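Local atomic coordinates of transcriptional regulator, TetR family (Myxococcus xanthus, PDB entry 5K7F), a protein that probably binds DNA as a repressor-type transcriptional regulator and, with isovaleryl coenzyme A, controls an alternative route to that compound. Residues L63-A66 against I67-G71; D158-V161 against G162-F166; G181-T184 against D185-A189. All coordinates share one frame; numbering follows the deposited sequence. Where two conformers were deposited one is given.

Interaction 1 (L63-A66 against I67-G71); sequences LLFA and IMNYG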
loop_
_atom_site.group_PDB
_atom_site.type_symbol
_atom_site.label_atom_id
_atom_site.label_comp_id
_atom_site.label_asym_id
_atom_site.label_seq_id
_atom_site.Cartn_x
_atom_site.Cartn_y
_atom_site.Cartn_z
ATOM N N LEU A 63 20.346 -11.822 -3.717
ATOM C CA LEU A 63 20.165 -10.789 -2.698
ATOM C C LEU A 63 18.691 -10.473 -2.484
ATOM O O LEU A 63 18.226 -10.334 -1.346
ATOM C CB LEU A 63 20.909 -9.518 -3.112
ATOM C CG LEU A 63 20.727 -8.306 -2.188
ATOM C CD1 LEU A 63 21.303 -8.530 -0.777
ATOM C CD2 LEU A 63 21.344 -7.088 -2.838
ATOM N N LEU A 64 17.957 -10.271 -3.574
ATOM C CA LEU A 64 16.551 -9.895 -3.464
ATOM C C LEU A 64 15.734 -10.967 -2.728
ATOM O O LEU A 64 14.980 -10.654 -1.799
ATOM C CB LEU A 64 16.003 -9.606 -4.865
ATOM C CG LEU A 64 14.567 -9.111 -4.977
ATOM C CD1 LEU A 64 14.402 -7.857 -4.095
ATOM C CD2 LEU A 64 14.219 -8.812 -6.419
ATOM N N PHE A 65 15.872 -12.238 -3.133
ATOM C CA PHE A 65 15.177 -13.347 -2.467
ATOM C C PHE A 65 15.568 -13.437 -1.000
ATOM O O PHE A 65 14.744 -13.757 -0.132
ATOM C CB PHE A 65 15.539 -14.639 -3.190
ATOM C CG PHE A 65 14.976 -15.894 -2.586
ATOM C CD1 PHE A 65 13.658 -15.980 -2.199
ATOM C CD2 PHE A 65 15.767 -17.021 -2.491
ATOM C CE1 PHE A 65 13.159 -17.151 -1.699
ATOM C CE2 PHE A 65 15.271 -18.186 -1.986
ATOM C CZ PHE A 65 13.965 -18.257 -1.600
ATOM N N ALA A 66 16.827 -13.176 -0.714
ATOM C CA ALA A 66 17.274 -13.186 0.670
ATOM C C ALA A 66 16.571 -12.100 1.483
ATOM O O ALA A 66 16.184 -12.322 2.648
ATOM C CB ALA A 66 18.778 -12.975 0.703
ATOM N N ILE A 67 16.469 -10.897 0.920
ATOM C CA ILE A 67 15.814 -9.824 1.665
ATOM C C ILE A 67 14.355 -10.186 1.886
ATOM O O ILE A 67 13.839 -10.036 3.007
ATOM C CB ILE A 67 15.976 -8.457 0.971
ATOM C CG1 ILE A 67 17.437 -7.999 0.981
ATOM C CG2 ILE A 67 15.121 -7.364 1.672
ATOM C CD1 ILE A 67 17.713 -6.840 0.046
ATOM N N MET A 68 13.666 -10.684 0.829
ATOM C CA MET A 68 12.258 -11.028 0.979
ATOM C C MET A 68 12.055 -12.171 1.983
ATOM O O MET A 68 11.128 -12.139 2.798
ATOM C CB MET A 68 11.656 -11.302 -0.412
ATOM C CG MET A 68 11.685 -10.056 -1.291
ATOM S SD MET A 68 10.903 -10.304 -2.913
ATOM C CE MET A 68 9.213 -10.376 -2.371
ATOM N N ASN A 69 12.916 -13.180 1.980
ATOM C CA ASN A 69 12.826 -14.228 2.992
ATOM C C ASN A 69 13.102 -13.685 4.390
ATOM O O ASN A 69 12.495 -14.132 5.372
ATOM C CB ASN A 69 13.806 -15.344 2.669
ATOM C CG ASN A 69 13.195 -16.407 1.798
ATOM O OD1 ASN A 69 11.989 -16.695 1.868
ATOM N ND2 ASN A 69 14.029 -17.036 1.013
ATOM N N TYR A 70 14.018 -12.725 4.494
ATOM C CA TYR A 70 14.284 -12.110 5.790
ATOM C C TYR A 70 13.045 -11.368 6.264
ATOM O O TYR A 70 12.671 -11.455 7.442
ATOM C CB TYR A 70 15.479 -11.167 5.686
ATOM C CG TYR A 70 15.858 -10.447 6.997
ATOM C CD1 TYR A 70 15.729 -11.062 8.223
ATOM C CD2 TYR A 70 16.325 -9.139 6.984
ATOM C CE1 TYR A 70 16.045 -10.410 9.396
ATOM C CE2 TYR A 70 16.642 -8.489 8.174
ATOM C CZ TYR A 70 16.498 -9.120 9.352
ATOM O OH TYR A 70 16.807 -8.485 10.543
ATOM N N GLY A 71 12.343 -10.704 5.333
ATOM C CA GLY A 71 11.130 -10.000 5.710
ATOM C C GLY A 71 10.078 -10.947 6.255
ATOM O O GLY A 71 9.342 -10.625 7.197
#
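The ring of Phe65 and the side-chain amide of Asn69 meet one turn apart on helix 60-83. Asn69 ND2 lies over one face of the ring. It sits above the CE1-CZ side, with both Phe65 CE1 and Phe65 CZ 2.9 Å from Asn69 ND2. This is very short, and the Asn69 side chain was deposited in two conformers, so the fine detail is doubtful. The amide is not stacked flat: its plane stands 59° from that of the ring. Phe65 CG lies anti to the backbone N (chi1 176°), which swings the ring out along the helix flank where Asn69 can reach it. Asn69 OD1 makes a weak hydrogen bond to Arg133 of helix 125-150, and that helix also packs on Phe65 and Met68 through Ile130.

The other pairs are apolar. Leu63 CG is 4.0 Å from Ile67 CD1. Leu64 CG makes a looser approach to Met68 SD at 4.4 Å. Ile67 also packs on Val112 and Ile115 of helix 110-117, while Leu63 touches Ala25 of helix 18-32.

Four backbone bonds of the alpha-helical i to i+4 kind hold the turns. They include Met68 N to Leu64 O at 2.9 Å and Tyr70 N to Ala66 O at 2.9 Å.

As in other TetR-family proteins, helix 60-83 probably links the predicted DNA-binding helices to the larger helical body. It carries the aliphatic pair Leu63-Ile67 and Tyr70 on buried sides, where the phenol OH is hydrogen-bonded to Glu23 of helix 18-32, and Phe65 and Asn69 on a partly exposed one.

Interaction 2 (D158-V161 against G162-F166); sequences DPTV and GAFSF
Gly162 opens the run by bonding back to Asp158. Gly162 N donates to Asp158 O at 2.9 Å, almost straight at 173°. Asp158 is the N-cap of helix 159-171. Asp158 OD1 accepts from Thr160 N at 3.0 Å and, weakly, from Val161 N, so one carboxylate oxygen serves two amides of the first turn.

Ala163 comes next. Its N bonds Pro159 O, and Ala163 CB rests 3.3 Å from that same oxygen, Pro159 O. The methyl also touches Leu141 and Glu142 of helix 125-150.

Phe164 N donates to Thr160 O at 3.0 Å. The two side chains lie side by side and point the same way. Thr160 CG2 meets the ring at its edge, in the ring plane, with Phe164 CD2 3.7 Å away. The methyl gets there because it is anti to the backbone N, while OG1 sits beside that N (chi1 -55°). Thr160 OG1 is hydrogen-bonded to Arg182 of the second subunit, and the Phe164 ring stacks with Trp176 of that subunit.

Ser165 binds Val161 twice. Ser165 N reaches Val161 O at 2.9 Å. Ser165 OG reaches the same Val161 O at 2.8 Å, from above the carbonyl plane, 43° out of it. The hydroxyl turns back onto its own helix, where its proton is used on Val161 O. Ser165 also packs on Met169 of the second subunit.

Asp158 OD1 forms a salt bridge with Arg182 of the second subunit. The cap thus serves two ends: its negative charge faces the helix start, which probably favours the ionised form, and it also ties this helix into the dimer interface.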
loop_
_atom_site.group_PDB
_atom_site.type_symbol
_atom_site.label_atom_id
_atom_site.label_comp_id
_atom_site.label_asym_id
_atom_site.label_seq_id
_atom_site.Cartn_x
_atom_site.Cartn_y
_atom_site.Cartn_z
ATOM N N ASP A 158 -16.558 -10.639 6.001
ATOM C CA ASP A 158 -15.908 -11.708 5.256
ATOM C C ASP A 158 -14.445 -11.769 5.679
ATOM O O ASP A 158 -13.773 -10.729 5.668
ATOM C CB ASP A 158 -15.999 -11.469 3.761
ATOM C CG ASP A 158 -15.364 -12.577 2.960
ATOM O OD1 ASP A 158 -14.121 -12.582 2.827
ATOM O OD2 ASP A 158 -16.116 -13.447 2.449
ATOM N N PRO A 159 -13.933 -12.939 6.095
ATOM C CA PRO A 159 -12.569 -12.970 6.676
ATOM C C PRO A 159 -11.475 -12.480 5.737
ATOM O O PRO A 159 -10.456 -11.955 6.223
ATOM C CB PRO A 159 -12.361 -14.449 7.024
ATOM C CG PRO A 159 -13.707 -15.053 7.076
ATOM C CD PRO A 159 -14.625 -14.237 6.220
ATOM N N THR A 160 -11.621 -12.680 4.413
ATOM C CA THR A 160 -10.643 -12.175 3.456
ATOM C C THR A 160 -10.698 -10.655 3.390
ATOM O O THR A 160 -9.663 -9.996 3.301
ATOM C CB THR A 160 -10.899 -12.791 2.069
ATOM O OG1 THR A 160 -10.909 -14.226 2.191
ATOM C CG2 THR A 160 -9.835 -12.398 1.069
ATOM N N VAL A 161 -11.909 -10.086 3.395
ATOM C CA VAL A 161 -12.057 -8.638 3.486
ATOM C C VAL A 161 -11.381 -8.124 4.755
ATOM O O VAL A 161 -10.581 -7.170 4.725
ATOM C CB VAL A 161 -13.547 -8.264 3.440
ATOM C CG1 VAL A 161 -13.764 -6.762 3.629
ATOM C CG2 VAL A 161 -14.158 -8.722 2.107
ATOM N N GLY A 162 -11.711 -8.737 5.889
ATOM C CA GLY A 162 -11.077 -8.356 7.157
ATOM C C GLY A 162 -9.568 -8.387 7.040
ATOM O O GLY A 162 -8.898 -7.398 7.314
ATOM N N ALA A 163 -9.033 -9.496 6.520
ATOM C CA ALA A 163 -7.588 -9.688 6.428
ATOM C C ALA A 163 -6.913 -8.612 5.585
ATOM O O ALA A 163 -5.898 -8.021 6.004
ATOM C CB ALA A 163 -7.302 -11.081 5.859
ATOM N N PHE A 164 -7.409 -8.373 4.363
ATOM C CA PHE A 164 -6.732 -7.417 3.511
ATOM C C PHE A 164 -7.070 -5.965 3.862
ATOM O O PHE A 164 -6.334 -5.062 3.457
ATOM C CB PHE A 164 -7.039 -7.722 2.034
ATOM C CG PHE A 164 -6.262 -8.908 1.494
ATOM C CD1 PHE A 164 -4.907 -8.836 1.280
ATOM C CD2 PHE A 164 -6.901 -10.100 1.231
ATOM C CE1 PHE A 164 -4.219 -9.920 0.809
ATOM C CE2 PHE A 164 -6.209 -11.180 0.745
ATOM C CZ PHE A 164 -4.880 -11.091 0.536
ATOM N N SER A 165 -8.138 -5.701 4.600
ATOM C CA SER A 165 -8.342 -4.345 5.124
ATOM C C SER A 165 -7.261 -4.033 6.146
ATOM O O SER A 165 -6.581 -2.979 6.093
ATOM C CB SER A 165 -9.732 -4.222 5.750
ATOM O OG SER A 165 -10.745 -4.333 4.741
ATOM N N PHE A 166 -7.090 -4.964 7.070
ATOM C CA PHE A 166 -6.005 -4.958 8.049
ATOM C C PHE A 166 -4.654 -4.759 7.365
ATOM O O PHE A 166 -3.846 -3.896 7.760
ATOM C CB PHE A 166 -6.096 -6.285 8.793
ATOM C CG PHE A 166 -5.008 -6.551 9.830
ATOM C CD1 PHE A 166 -3.655 -6.629 9.508
ATOM C CD2 PHE A 166 -5.400 -6.862 11.096
ATOM C CE1 PHE A 166 -2.692 -6.956 10.520
ATOM C CE2 PHE A 166 -4.465 -7.190 12.078
ATOM C CZ PHE A 166 -3.109 -7.235 11.746
#

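Interaction 3 (G181-T184 against D185-A189); sequences GRLT and DEQIA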
loop_
_atom_site.group_PDB
_atom_site.type_symbol
_atom_site.label_atom_id
_atom_site.label_comp_id
_atom_site.label_asym_id
_atom_site.label_seq_id
_atom_site.Cartn_x
_atom_site.Cartn_y
_atom_site.Cartn_z
ATOM N N GLY A 181 6.689 13.169 12.979
ATOM C CA GLY A 181 5.373 13.642 12.655
ATOM C C GLY A 181 4.530 13.921 13.873
ATOM O O GLY A 181 4.901 13.688 15.021
ATOM N N ARG A 182 3.344 14.451 13.598
ATOM C CA ARG A 182 2.432 14.820 14.668
ATOM C C ARG A 182 2.028 13.608 15.497
ATOM O O ARG A 182 2.054 13.658 16.725
ATOM C CB ARG A 182 1.205 15.519 14.091
ATOM C CG ARG A 182 0.158 15.845 15.135
ATOM C CD ARG A 182 -1.012 16.568 14.550
ATOM N NE ARG A 182 -1.821 15.706 13.712
ATOM C CZ ARG A 182 -2.821 14.932 14.136
ATOM N NH1 ARG A 182 -3.158 14.858 15.422
ATOM N NH2 ARG A 182 -3.506 14.217 13.242
ATOM N N LEU A 183 1.692 12.503 14.849
ATOM C CA LEU A 183 1.288 11.273 15.522
ATOM C C LEU A 183 2.480 10.331 15.700
ATOM O O LEU A 183 3.245 10.112 14.756
ATOM C CB LEU A 183 0.202 10.583 14.703
ATOM C CG LEU A 183 -1.103 11.355 14.545
ATOM C CD1 LEU A 183 -1.955 10.574 13.595
ATOM C CD2 LEU A 183 -1.845 11.560 15.801
ATOM N N THR A 184 2.645 9.799 16.917
ATOM C CA THR A 184 3.627 8.754 17.171
ATOM C C THR A 184 3.119 7.415 16.630
ATOM O O THR A 184 1.940 7.252 16.321
ATOM C CB THR A 184 3.919 8.611 18.668
ATOM O OG1 THR A 184 2.729 8.182 19.354
ATOM C CG2 THR A 184 4.386 9.941 19.242
ATOM N N ASP A 185 4.012 6.448 16.606
ATOM C CA ASP A 185 3.673 5.124 16.195
ATOM C C ASP A 185 2.584 4.547 17.099
ATOM O O ASP A 185 1.682 3.918 16.656
ATOM C CB ASP A 185 4.902 4.151 16.218
ATOM C CG ASP A 185 5.779 4.178 17.539
ATOM O OD1 ASP A 185 5.523 4.896 18.478
ATOM O OD2 ASP A 185 6.783 3.431 17.562
ATOM N N GLU A 186 2.738 4.774 18.398
ATOM C CA GLU A 186 1.766 4.260 19.362
ATOM C C GLU A 186 0.401 4.923 19.196
ATOM O O GLU A 186 -0.630 4.258 19.352
ATOM C CB GLU A 186 2.284 4.456 20.786
ATOM C CG GLU A 186 3.469 3.574 21.111
ATOM C CD GLU A 186 3.777 3.490 22.596
ATOM O OE1 GLU A 186 3.761 4.519 23.321
ATOM O OE2 GLU A 186 4.037 2.359 23.041
ATOM N N GLN A 187 0.365 6.226 18.895
ATOM C CA GLN A 187 -0.920 6.885 18.663
ATOM C C GLN A 187 -1.600 6.307 17.423
ATOM O O GLN A 187 -2.825 6.105 17.420
ATOM C CB GLN A 187 -0.737 8.392 18.513
ATOM C CG GLN A 187 -0.480 9.127 19.793
ATOM C CD GLN A 187 -0.000 10.558 19.576
ATOM O OE1 GLN A 187 0.875 10.826 18.760
ATOM N NE2 GLN A 187 -0.594 11.491 20.311
ATOM N N ILE A 188 -0.807 5.990 16.391
ATOM C CA ILE A 188 -1.355 5.418 15.155
ATOM C C ILE A 188 -1.912 4.042 15.466
ATOM O O ILE A 188 -3.051 3.729 15.088
ATOM C CB ILE A 188 -0.318 5.355 14.008
ATOM C CG1 ILE A 188 0.120 6.782 13.614
ATOM C CG2 ILE A 188 -0.929 4.602 12.775
ATOM C CD1 ILE A 188 1.419 6.920 12.809
ATOM N N ALA A 189 -1.169 3.231 16.227
ATOM C CA ALA A 189 -1.671 1.893 16.548
ATOM C C ALA A 189 -2.895 1.962 17.448
ATOM O O ALA A 189 -3.873 1.222 17.239
ATOM C CB ALA A 189 -0.577 1.049 17.195
HETATM O O HOH W 1 0.119 14.100 18.657
#
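Gln187 folds back from the first turn of helix 185-196 onto Thr184, and its atoms can be taken in order. Gln187 CB lies 3.6 Å from Thr184 OG1. CG passes still nearer, with Gln187 CG to Thr184 OG1 at 3.4 Å. Beyond CG the chain is extended, which carries the amide past the hydroxyl to the loop. There Gln187 OE1 accepts from Thr184 N at 2.8 Å. The bond is nearly straight at 169°, and the donor lies in the carbonyl plane of the amide. The other branch turns to a water: Gln187 NE2 donates to the water oxygen at 3.2 Å. That water in turn donates to Arg182 O at 2.8 Å, so the amide holds the loop both directly and through solvent.

The return bond runs from Gln187 N to Thr184 OG1, 3.1 Å long. Together these two bonds make a capping box, with Thr184 as N-cap. Its OG1 can face the first turn because it sits between the backbone N and the carbonyl carbon (chi1 64°). Thr184 O is used as well: it accepts from Ile188 N at 3.0 Å, in the first i to i+4 bond of the helix.

One residue before the cap, Leu183 packs on Ile188, with Leu183 CB 4.0 Å from Ile188 CG1. This pairing across the cap is a hydrophobic staple. Ile188 is buried and rests also on Ile173, Trp176 and Phe177 of the preceding loop, whereas Thr184 and Gln187 lie at the surface. Leu183 CG sits over one face of the Arg182 guanidinium, whose charge is paired with Asp158 of the second subunit, and is offset toward the rim of that group.

All three contacts are local, within a helix or across its start, but they sit in different parts of the fold. Interaction 1 lies inside the first half of helix 60-83. Interactions 2 and 3 both sit at helix starts, on helices 159-171 and 185-196, which follow each other in the chain. Interactions 1 and 2 are partly buried; interaction 3 is a surface contact. Aliphatic pairs and a ring-amide approach mark the first, whereas capping by an aspartate and by a threonine-glutamine box marks the others. Interaction 1 touches only its own chain. The centres of the other two are about 23 Å apart within one chain. Across the dimer, interaction 2 of one subunit meets interaction 3 of the other.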